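Local coordinates for argonaute protein (Marinitoga piezophila, PDB 5I4A), which cleaves single-stranded DNA complementary to short 5'-hydroxyl guide RNAs that it binds, and may defend its host against mobile genetic elements, at residues Leu8-Ile13 and Ser141-Leu146; Ser147-Phe152 and Glu235-Ile240; Asn550-Asp555 and Leu577-Val582. All blocks are in the same frame, centred on the assembly; numbering follows the deposited sequence.

Contact 1: residues Leu8-Ile13 and Ser141-Leu146; sequences LYKIDI and SNEYYL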
loop_
_atom_site.group_PDB
_atom_site.type_symbol
_atom_site.label_atom_id
_atom_site.label_comp_id
_atom_site.label_asym_id
_atom_site.label_seq_id
_atom_site.Cartn_x
_atom_site.Cartn_y
_atom_site.Cartn_z
ATOM N N LEU A 8 -16.122 4.395 14.068
ATOM C CA LEU A 8 -16.972 3.234 13.858
ATOM C C LEU A 8 -18.376 3.518 14.371
ATOM O O LEU A 8 -18.552 4.157 15.414
ATOM C CB LEU A 8 -16.391 2.005 14.558
ATOM C CG LEU A 8 -15.064 1.521 13.974
ATOM C CD1 LEU A 8 -14.441 0.444 14.847
ATOM C CD2 LEU A 8 -15.289 1.009 12.562
ATOM N N TYR A 9 -19.375 3.043 13.633
ATOM C CA TYR A 9 -20.770 3.277 13.969
ATOM C C TYR A 9 -21.540 1.971 13.866
ATOM O O TYR A 9 -21.491 1.295 12.833
ATOM C CB TYR A 9 -21.379 4.348 13.061
ATOM C CG TYR A 9 -20.749 5.707 13.266
ATOM C CD1 TYR A 9 -21.199 6.554 14.271
ATOM C CD2 TYR A 9 -19.693 6.134 12.474
ATOM C CE1 TYR A 9 -20.623 7.794 14.472
ATOM C CE2 TYR A 9 -19.111 7.373 12.666
ATOM C CZ TYR A 9 -19.580 8.198 13.666
ATOM O OH TYR A 9 -19.006 9.432 13.867
ATOM N N LYS A 10 -22.247 1.626 14.937
ATOM C CA LYS A 10 -22.933 0.344 15.010
ATOM C C LYS A 10 -24.149 0.335 14.093
ATOM O O LYS A 10 -24.954 1.271 14.097
ATOM C CB LYS A 10 -23.350 0.060 16.452
ATOM C CG LYS A 10 -23.809 -1.362 16.708
ATOM C CD LYS A 10 -24.025 -1.593 18.197
ATOM C CE LYS A 10 -24.585 -2.979 18.469
ATOM N NZ LYS A 10 -23.661 -4.047 18.003
ATOM N N ILE A 11 -24.278 -0.725 13.306
ATOM C CA ILE A 11 -25.401 -0.893 12.392
ATOM C C ILE A 11 -26.515 -1.618 13.132
ATOM O O ILE A 11 -26.318 -2.728 13.637
ATOM C CB ILE A 11 -24.977 -1.660 11.132
ATOM C CG1 ILE A 11 -24.067 -0.778 10.271
ATOM C CG2 ILE A 11 -26.198 -2.130 10.351
ATOM C CD1 ILE A 11 -23.140 -1.550 9.364
ATOM N N ASP A 12 -27.687 -0.990 13.201
ATOM C CA ASP A 12 -28.841 -1.521 13.927
ATOM C C ASP A 12 -29.973 -1.770 12.933
ATOM O O ASP A 12 -30.881 -0.951 12.783
ATOM C CB ASP A 12 -29.270 -0.566 15.045
ATOM C CG ASP A 12 -30.450 -1.093 15.841
ATOM O OD1 ASP A 12 -30.240 -1.967 16.707
ATOM O OD2 ASP A 12 -31.588 -0.636 15.601
ATOM N N ILE A 13 -29.905 -2.907 12.248
ATOM C CA ILE A 13 -30.960 -3.353 11.336
ATOM C C ILE A 13 -31.124 -4.855 11.491
ATOM O O ILE A 13 -30.233 -5.539 12.011
ATOM C CB ILE A 13 -30.643 -3.007 9.865
ATOM C CG1 ILE A 13 -29.427 -3.795 9.379
ATOM C CG2 ILE A 13 -30.441 -1.509 9.672
ATOM C CD1 ILE A 13 -29.214 -3.714 7.884
ATOM N N SER A 141 -16.631 -8.439 16.525
ATOM C CA SER A 141 -17.269 -9.037 17.702
ATOM C C SER A 141 -18.721 -9.426 17.431
ATOM O O SER A 141 -19.618 -9.123 18.222
ATOM C CB SER A 141 -17.183 -8.100 18.911
ATOM O OG SER A 141 -15.950 -8.243 19.592
ATOM N N ASN A 142 -18.957 -10.093 16.302
ATOM C CA ASN A 142 -20.262 -10.588 15.865
ATOM C C ASN A 142 -21.253 -9.477 15.539
ATOM O O ASN A 142 -22.420 -9.777 15.258
ATOM C CB ASN A 142 -20.909 -11.527 16.894
ATOM C CG ASN A 142 -20.777 -12.986 16.518
ATOM O OD1 ASN A 142 -20.202 -13.324 15.483
ATOM N ND2 ASN A 142 -21.306 -13.862 17.363
ATOM N N GLU A 143 -20.842 -8.215 15.571
ATOM C CA GLU A 143 -21.707 -7.098 15.223
ATOM C C GLU A 143 -21.139 -6.378 14.009
ATOM O O GLU A 143 -19.947 -6.473 13.705
ATOM C CB GLU A 143 -21.857 -6.127 16.402
ATOM C CG GLU A 143 -22.476 -6.753 17.642
ATOM C CD GLU A 143 -23.984 -6.912 17.531
ATOM O OE1 GLU A 143 -24.640 -6.003 16.980
ATOM O OE2 GLU A 143 -24.512 -7.945 17.993
ATOM N N TYR A 144 -22.010 -5.660 13.308
ATOM C CA TYR A 144 -21.639 -4.958 12.088
ATOM C C TYR A 144 -21.478 -3.471 12.367
ATOM O O TYR A 144 -22.319 -2.862 13.038
ATOM C CB TYR A 144 -22.678 -5.181 10.991
ATOM C CG TYR A 144 -22.522 -6.510 10.297
ATOM C CD1 TYR A 144 -21.681 -6.644 9.201
ATOM C CD2 TYR A 144 -23.203 -7.634 10.743
ATOM C CE1 TYR A 144 -21.525 -7.858 8.563
ATOM C CE2 TYR A 144 -23.055 -8.856 10.110
ATOM C CZ TYR A 144 -22.215 -8.960 9.021
ATOM O OH TYR A 144 -22.061 -10.170 8.385
ATOM N N TYR A 145 -20.398 -2.893 11.848
ATOM C CA TYR A 145 -20.081 -1.491 12.058
ATOM C C TYR A 145 -19.830 -0.815 10.718
ATOM O O TYR A 145 -19.668 -1.460 9.678
ATOM C CB TYR A 145 -18.864 -1.321 12.976
ATOM C CG TYR A 145 -19.097 -1.812 14.385
ATOM C CD1 TYR A 145 -18.899 -3.146 14.719
ATOM C CD2 TYR A 145 -19.517 -0.942 15.383
ATOM C CE1 TYR A 145 -19.113 -3.598 16.008
ATOM C CE2 TYR A 145 -19.732 -1.385 16.675
ATOM C CZ TYR A 145 -19.529 -2.714 16.982
ATOM O OH TYR A 145 -19.741 -3.160 18.266
ATOM N N LEU A 146 -19.786 0.513 10.767
ATOM C CA LEU A 146 -19.634 1.354 9.587
ATOM C C LEU A 146 -18.590 2.414 9.901
ATOM O O LEU A 146 -18.832 3.288 10.741
ATOM C CB LEU A 146 -20.966 1.998 9.213
ATOM C CG LEU A 146 -21.107 2.501 7.783
ATOM C CD1 LEU A 146 -21.182 1.311 6.847
ATOM C CD2 LEU A 146 -22.325 3.403 7.632
HETATM O O HOH W 1 -24.639 -4.832 14.200
#

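Contact 2: residues Ser147-Phe152 and Glu235-Ile240; sequences SILPKF and EGFKKI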
loop_
_atom_site.group_PDB
_atom_site.type_symbol
_atom_site.label_atom_id
_atom_site.label_comp_id
_atom_site.label_asym_id
_atom_site.label_seq_id
_atom_site.Cartn_x
_atom_site.Cartn_y
_atom_site.Cartn_z
ATOM N N SER A 147 -17.436 2.343 9.243
ATOM C CA SER A 147 -16.423 3.374 9.399
ATOM C C SER A 147 -16.723 4.514 8.436
ATOM O O SER A 147 -17.035 4.282 7.264
ATOM C CB SER A 147 -15.013 2.824 9.168
ATOM O OG SER A 147 -14.900 2.150 7.926
ATOM N N ILE A 148 -16.658 5.740 8.947
ATOM C CA ILE A 148 -16.961 6.943 8.184
ATOM C C ILE A 148 -15.725 7.825 8.264
ATOM O O ILE A 148 -15.466 8.452 9.300
ATOM C CB ILE A 148 -18.197 7.675 8.717
ATOM C CG1 ILE A 148 -19.418 6.750 8.719
ATOM C CG2 ILE A 148 -18.482 8.910 7.882
ATOM C CD1 ILE A 148 -20.680 7.412 9.258
ATOM N N LEU A 149 -14.954 7.875 7.179
ATOM C CA LEU A 149 -13.719 8.641 7.161
ATOM C C LEU A 149 -13.939 9.944 6.412
ATOM O O LEU A 149 -14.051 9.925 5.175
ATOM C CB LEU A 149 -12.599 7.840 6.504
ATOM C CG LEU A 149 -11.259 8.574 6.443
ATOM C CD1 LEU A 149 -10.642 8.651 7.830
ATOM C CD2 LEU A 149 -10.313 7.906 5.459
ATOM N N PRO A 150 -14.022 11.082 7.094
ATOM C CA PRO A 150 -14.055 12.359 6.379
ATOM C C PRO A 150 -12.747 12.594 5.640
ATOM O O PRO A 150 -11.660 12.307 6.149
ATOM C CB PRO A 150 -14.273 13.386 7.495
ATOM C CG PRO A 150 -13.819 12.703 8.742
ATOM C CD PRO A 150 -14.149 11.258 8.550
ATOM N N LYS A 151 -12.862 13.101 4.419
ATOM C CA LYS A 151 -11.703 13.455 3.609
ATOM C C LYS A 151 -12.139 14.533 2.622
ATOM O O LYS A 151 -13.211 15.131 2.766
ATOM C CB LYS A 151 -11.117 12.224 2.907
ATOM C CG LYS A 151 -11.956 11.695 1.753
ATOM C CD LYS A 151 -11.146 10.788 0.839
ATOM C CE LYS A 151 -10.989 9.395 1.422
ATOM N NZ LYS A 151 -10.521 8.429 0.389
ATOM N N PHE A 152 -11.310 14.780 1.611
ATOM C CA PHE A 152 -11.595 15.823 0.641
ATOM C C PHE A 152 -11.265 15.347 -0.764
ATOM O O PHE A 152 -10.323 14.579 -0.977
ATOM C CB PHE A 152 -10.823 17.107 0.956
ATOM C CG PHE A 152 -11.515 17.988 1.945
ATOM C CD1 PHE A 152 -12.452 18.913 1.523
ATOM C CD2 PHE A 152 -11.250 17.878 3.299
ATOM C CE1 PHE A 152 -13.106 19.724 2.430
ATOM C CE2 PHE A 152 -11.904 18.684 4.213
ATOM C CZ PHE A 152 -12.831 19.611 3.776
ATOM N N GLU A 235 -13.642 18.953 11.638
ATOM C CA GLU A 235 -15.016 19.386 11.416
ATOM C C GLU A 235 -15.783 18.369 10.583
ATOM O O GLU A 235 -17.010 18.265 10.704
ATOM C CB GLU A 235 -15.037 20.756 10.738
ATOM C CG GLU A 235 -16.393 21.444 10.801
ATOM C CD GLU A 235 -16.470 22.676 9.924
ATOM O OE1 GLU A 235 -15.691 22.765 8.951
ATOM O OE2 GLU A 235 -17.312 23.555 10.210
ATOM N N GLY A 236 -15.079 17.606 9.741
ATOM C CA GLY A 236 -15.734 16.538 9.003
ATOM C C GLY A 236 -16.183 15.403 9.901
ATOM O O GLY A 236 -17.287 14.875 9.741
ATOM N N PHE A 237 -15.332 15.006 10.855
ATOM C CA PHE A 237 -15.754 14.037 11.863
ATOM C C PHE A 237 -16.951 14.556 12.648
ATOM O O PHE A 237 -17.866 13.792 12.979
ATOM C CB PHE A 237 -14.601 13.715 12.817
ATOM C CG PHE A 237 -13.611 12.714 12.279
ATOM C CD1 PHE A 237 -13.943 11.371 12.183
ATOM C CD2 PHE A 237 -12.336 13.112 11.903
ATOM C CE1 PHE A 237 -13.030 10.447 11.702
ATOM C CE2 PHE A 237 -11.420 12.193 11.420
ATOM C CZ PHE A 237 -11.768 10.860 11.319
ATOM N N LYS A 238 -16.966 15.859 12.946
ATOM C CA LYS A 238 -18.031 16.455 13.742
ATOM C C LYS A 238 -19.273 16.787 12.919
ATOM O O LYS A 238 -20.367 16.879 13.487
ATOM C CB LYS A 238 -17.510 17.712 14.449
ATOM C CG LYS A 238 -18.523 18.389 15.360
ATOM C CD LYS A 238 -17.880 18.970 16.606
ATOM C CE LYS A 238 -18.936 19.543 17.540
ATOM N NZ LYS A 238 -18.798 19.011 18.924
ATOM N N LYS A 239 -19.141 16.960 11.606
ATOM C CA LYS A 239 -20.305 17.196 10.759
ATOM C C LYS A 239 -21.043 15.916 10.386
ATOM O O LYS A 239 -22.069 15.994 9.706
ATOM C CB LYS A 239 -19.893 17.933 9.481
ATOM C CG LYS A 239 -20.033 19.446 9.554
ATOM C CD LYS A 239 -19.386 20.113 8.350
ATOM C CE LYS A 239 -20.387 20.936 7.560
ATOM N NZ LYS A 239 -19.813 21.380 6.261
ATOM N N ILE A 240 -20.548 14.752 10.817
ATOM C CA ILE A 240 -21.165 13.484 10.416
ATOM C C ILE A 240 -22.641 13.404 10.787
ATOM O O ILE A 240 -23.455 13.051 9.915
ATOM C CB ILE A 240 -20.354 12.303 10.978
ATOM C CG1 ILE A 240 -18.986 12.221 10.302
ATOM C CG2 ILE A 240 -21.121 10.998 10.811
ATOM C CD1 ILE A 240 -18.142 11.058 10.779
#

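Contact 3: residues Asn550-Asp555 and Leu577-Val582; sequences NINSYD and LNQKGV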
loop_
_atom_site.group_PDB
_atom_site.type_symbol
_atom_site.label_atom_id
_atom_site.label_comp_id
_atom_site.label_asym_id
_atom_site.label_seq_id
_atom_site.Cartn_x
_atom_site.Cartn_y
_atom_site.Cartn_z
ATOM N N ASN A 550 -10.051 1.616 6.764
ATOM C CA ASN A 550 -10.773 2.878 6.843
ATOM C C ASN A 550 -11.019 3.325 8.279
ATOM O O ASN A 550 -11.560 4.415 8.494
ATOM C CB ASN A 550 -12.111 2.751 6.105
ATOM C CG ASN A 550 -12.671 4.087 5.675
ATOM O OD1 ASN A 550 -11.975 4.896 5.066
ATOM N ND2 ASN A 550 -13.936 4.331 5.997
ATOM N N ILE A 551 -10.637 2.515 9.260
ATOM C CA ILE A 551 -10.860 2.846 10.663
ATOM C C ILE A 551 -9.782 3.816 11.121
ATOM O O ILE A 551 -8.582 3.539 10.989
ATOM C CB ILE A 551 -10.869 1.575 11.524
ATOM C CG1 ILE A 551 -11.992 0.641 11.069
ATOM C CG2 ILE A 551 -11.005 1.931 13.001
ATOM C CD1 ILE A 551 -11.894 -0.763 11.628
ATOM N N ASN A 552 -10.201 4.953 11.662
ATOM C CA ASN A 552 -9.252 5.994 12.030
ATOM C C ASN A 552 -9.861 6.829 13.152
ATOM O O ASN A 552 -10.821 6.407 13.806
ATOM C CB ASN A 552 -8.877 6.823 10.790
ATOM C CG ASN A 552 -7.426 7.247 10.794
ATOM O OD1 ASN A 552 -6.855 7.528 11.847
ATOM N ND2 ASN A 552 -6.818 7.288 9.616
ATOM N N SER A 553 -9.307 8.019 13.369
ATOM C CA SER A 553 -9.695 8.864 14.491
ATOM C C SER A 553 -9.079 10.242 14.315
ATOM O O SER A 553 -8.069 10.407 13.625
ATOM C CB SER A 553 -9.246 8.261 15.822
ATOM O OG SER A 553 -9.324 9.218 16.864
ATOM N N TYR A 554 -9.695 11.232 14.961
ATOM C CA TYR A 554 -9.061 12.537 15.097
ATOM C C TYR A 554 -8.035 12.564 16.221
ATOM O O TYR A 554 -7.211 13.484 16.266
ATOM C CB TYR A 554 -10.111 13.634 15.315
ATOM C CG TYR A 554 -11.157 13.331 16.368
ATOM C CD1 TYR A 554 -10.874 13.467 17.724
ATOM C CD2 TYR A 554 -12.438 12.933 16.005
ATOM C CE1 TYR A 554 -11.834 13.198 18.687
ATOM C CE2 TYR A 554 -13.403 12.666 16.959
ATOM C CZ TYR A 554 -13.095 12.798 18.299
ATOM O OH TYR A 554 -14.051 12.529 19.251
ATOM N N ASP A 555 -8.063 11.583 17.119
ATOM C CA ASP A 555 -7.007 11.429 18.106
ATOM C C ASP A 555 -5.739 10.902 17.440
ATOM O O ASP A 555 -5.771 10.329 16.347
ATOM C CB ASP A 555 -7.446 10.477 19.219
ATOM C CG ASP A 555 -8.642 10.993 19.991
ATOM O OD1 ASP A 555 -8.721 12.218 20.215
ATOM O OD2 ASP A 555 -9.502 10.172 20.374
ATOM N N LEU A 577 3.681 11.709 7.819
ATOM C CA LEU A 577 2.565 12.049 6.952
ATOM C C LEU A 577 1.253 11.887 7.724
ATOM O O LEU A 577 1.234 11.922 8.959
ATOM C CB LEU A 577 2.589 11.177 5.689
ATOM C CG LEU A 577 3.712 11.298 4.658
ATOM C CD1 LEU A 577 4.931 10.499 5.076
ATOM C CD2 LEU A 577 3.219 10.840 3.293
ATOM N N ASN A 578 0.154 11.693 7.000
ATOM C CA ASN A 578 -1.145 11.521 7.632
ATOM C C ASN A 578 -1.222 10.188 8.366
ATOM O O ASN A 578 -0.583 9.203 7.988
ATOM C CB ASN A 578 -2.263 11.605 6.594
ATOM C CG ASN A 578 -2.436 13.000 6.038
ATOM O OD1 ASN A 578 -2.551 13.967 6.791
ATOM N ND2 ASN A 578 -2.439 13.117 4.716
ATOM N N GLN A 579 -2.021 10.171 9.427
ATOM C CA GLN A 579 -2.213 8.977 10.241
ATOM C C GLN A 579 -2.983 7.932 9.440
ATOM O O GLN A 579 -4.151 8.138 9.096
ATOM C CB GLN A 579 -2.954 9.356 11.518
ATOM C CG GLN A 579 -3.203 8.228 12.490
ATOM C CD GLN A 579 -3.827 8.729 13.777
ATOM O OE1 GLN A 579 -3.142 8.897 14.786
ATOM N NE2 GLN A 579 -5.131 8.982 13.746
ATOM N N LYS A 580 -2.331 6.810 9.135
ATOM C CA LYS A 580 -2.948 5.720 8.394
ATOM C C LYS A 580 -2.792 4.427 9.177
ATOM O O LYS A 580 -1.759 4.195 9.812
ATOM C CB LYS A 580 -2.332 5.557 6.997
ATOM C CG LYS A 580 -2.529 6.752 6.079
ATOM C CD LYS A 580 -2.595 6.324 4.619
ATOM C CE LYS A 580 -1.431 5.417 4.247
ATOM N NZ LYS A 580 -1.470 5.019 2.811
ATOM N N GLY A 581 -3.820 3.584 9.124
ATOM C CA GLY A 581 -3.844 2.359 9.886
ATOM C C GLY A 581 -3.545 1.128 9.055
ATOM O O GLY A 581 -3.675 1.126 7.832
ATOM N N VAL A 582 -3.144 0.067 9.748
ATOM C CA VAL A 582 -2.902 -1.237 9.146
ATOM C C VAL A 582 -3.667 -2.270 9.958
ATOM O O VAL A 582 -3.381 -2.465 11.146
ATOM C CB VAL A 582 -1.405 -1.590 9.095
ATOM C CG1 VAL A 582 -1.221 -3.001 8.577
ATOM C CG2 VAL A 582 -0.652 -0.598 8.224
#

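Contact 1: residues Leu8-Ile13 and Ser141-Leu146
Lys10 and Tyr145 meet as a non-hydrogen-bonded pair where the short strand 8-10 of the N-terminal domain runs antiparallel, though strongly skewed, to residues 143-146, the start of linker L1 strand 143-156, their directions 133° apart. The aliphatic start of Lys10 crosses the Tyr145 ring obliquely, its CB 3.9 Å from Tyr145 CE2, while Tyr257 meets the ring edge-to-face. The lysine chain stays extended until its last torsion (chi4 61°) bends NZ to Glu143 OE1; this salt bridge is modelled so short that its exact length is doubtful. Next to the Lys10-Tyr145 pair, Leu146 N donates a bent bond to Tyr9 O over 2.8 Å, and Leu146 O lies in the plane of the Tyr9 ring, 3.4 Å from Tyr9 CD2 at the edge. A nearly straight bond follows, from Ile11 N to Tyr144 O at 2.9 Å with an N-H...O angle of 168°. Ile11 also packs through its tip, with CD1 4.0 Å from Tyr144 CB and 4.2 Å from Leu146 CB; Leu91 and Ile95 of helix 84-101 lie against Ile11 and Leu146 respectively. Where the strands part, a water lies 2.8 Å from Ile11 O and accepts a hydrogen bond from Tyr144 N.

Contact 2: residues Ser147-Phe152 and Glu235-Ile240
The first torsion of Phe237 (chi1 -81°) sets its CG opposite the carbonyl carbon and brings one face of the ring under the CG-CD edge of Pro150, while in Ile240 a like torsion (chi1 -68°) sends CG1 and its CD1 toward the CG2 branch of Ile148. Pro150 CG stands 3.4 Å from the centroid of the Phe237 ring and only 7° off its normal, a CH-pi contact almost exactly over the centre of one face. The neighbouring methylene shares that face, with Pro150 CD 3.4 Å from Phe237 CE1, and the two side chains cross at about a right angle. Leu149 reaches the same ring more loosely, its CD1 4.3 Å from Phe237 CZ. The contact lays helix 234-238 of linker L2 against strand 143-156 of linker L1, a helix-on-sheet packing made without any hydrogen bond between the two segments; the strand is instead bonded to strand 127-140, next to it in the sheet. Close approach depends on Gly236, whose C lies 3.7 Å from Pro150 CB where a side chain on the glycine would collide with the proline. An alanine in place of Phe237 is likely to leave Pro150 CG and CD without the ring face they rest on and open a gap between helix and strand. Past the end of helix 234-238, Ile240 CD1, at the start of helix 240-243, touches Ile148 CG2 at 3.6 Å, and the two side chains also meet through Ile148 CD1 and Ile240 CG2, 3.9 Å apart; Tyr133 of strand 127-140 touches both isoleucines and Pro150.

Contact 3: residues Asn550-Asp555 and Leu577-Val582
Gln579 crosses the side chain of Asn552, its NE2 donating a hydrogen bond to Asn552 OD1 at 2.9 Å with the amide planes 29° apart. Two irregular loops of the PIWI domain, which has the RNase H fold, meet here: one leads from strand 539-546 to strand 560-565, the other enters strand 582-589. Gln579 reaches across extended as far as CD, with CG set opposite its own backbone N (chi1 -179°), which brings NE2 between Asn552 OD1 and Asp555 O. Its NE2 makes a second bond, to Asp555 O at 3.0 Å, meeting that carbonyl nearly along the C=O axis. With OE1 taking a hydrogen bond from Leu557 N, both ends of the glutamine amide are held and its flip is fixed. Asn552 is gripped in a similar way. Its OD1 receives Gln579 NE2 in the carbonyl plane and also accepts from Ser553 N at 2.9 Å, which comes in from the flank of the C=O group. The backbone around Asp555 is shaped by an ST turn, in which Ser553 OG accepts from Asp555 N at 2.7 Å. Beyond the loops, Asn552 N bonds to Asn7 OD1 of the N-terminal domain, and Leu577 packs on a sugar of the bound RNA. The side chain of Lys580 is about 11 Å from those of Asn627 and Asp519, inferred active-site residues. A reciprocal bond completes the Asn552-Gln579 pair: Asn552 ND2 donates to the backbone carbonyl oxygen Gln579 O over 2.8 Å with an N-H...O angle of 168°, the acceptor in the plane of the asparagine amide but the donor above the plane of the peptide carbonyl.

The three contacts follow one another along the chain, each closing before the next opens. Contacts 1 and 2, with centres about 18 Å apart, use successive parts of strand 143-156, which pairs with the N-terminal domain in one and packs on linker L2 in the other; Tyr9 CD2 touches Ile148 CD1 at 3.6 Å between them. Contact 3 has its centre about 12 Å from that of contact 2; Ser147 OG and Asn550 ND2, 3.1 Å apart, probably hydrogen-bond, and Leu8 CD2 of contact 1 packs on Ile551 CG1. These touches join the PAZ lobe, which holds contacts 1 and 2, to the PIWI lobe, which holds contact 3; contacts 2 and 3 come within about 4 Å (nearest atoms) of the bound RNA.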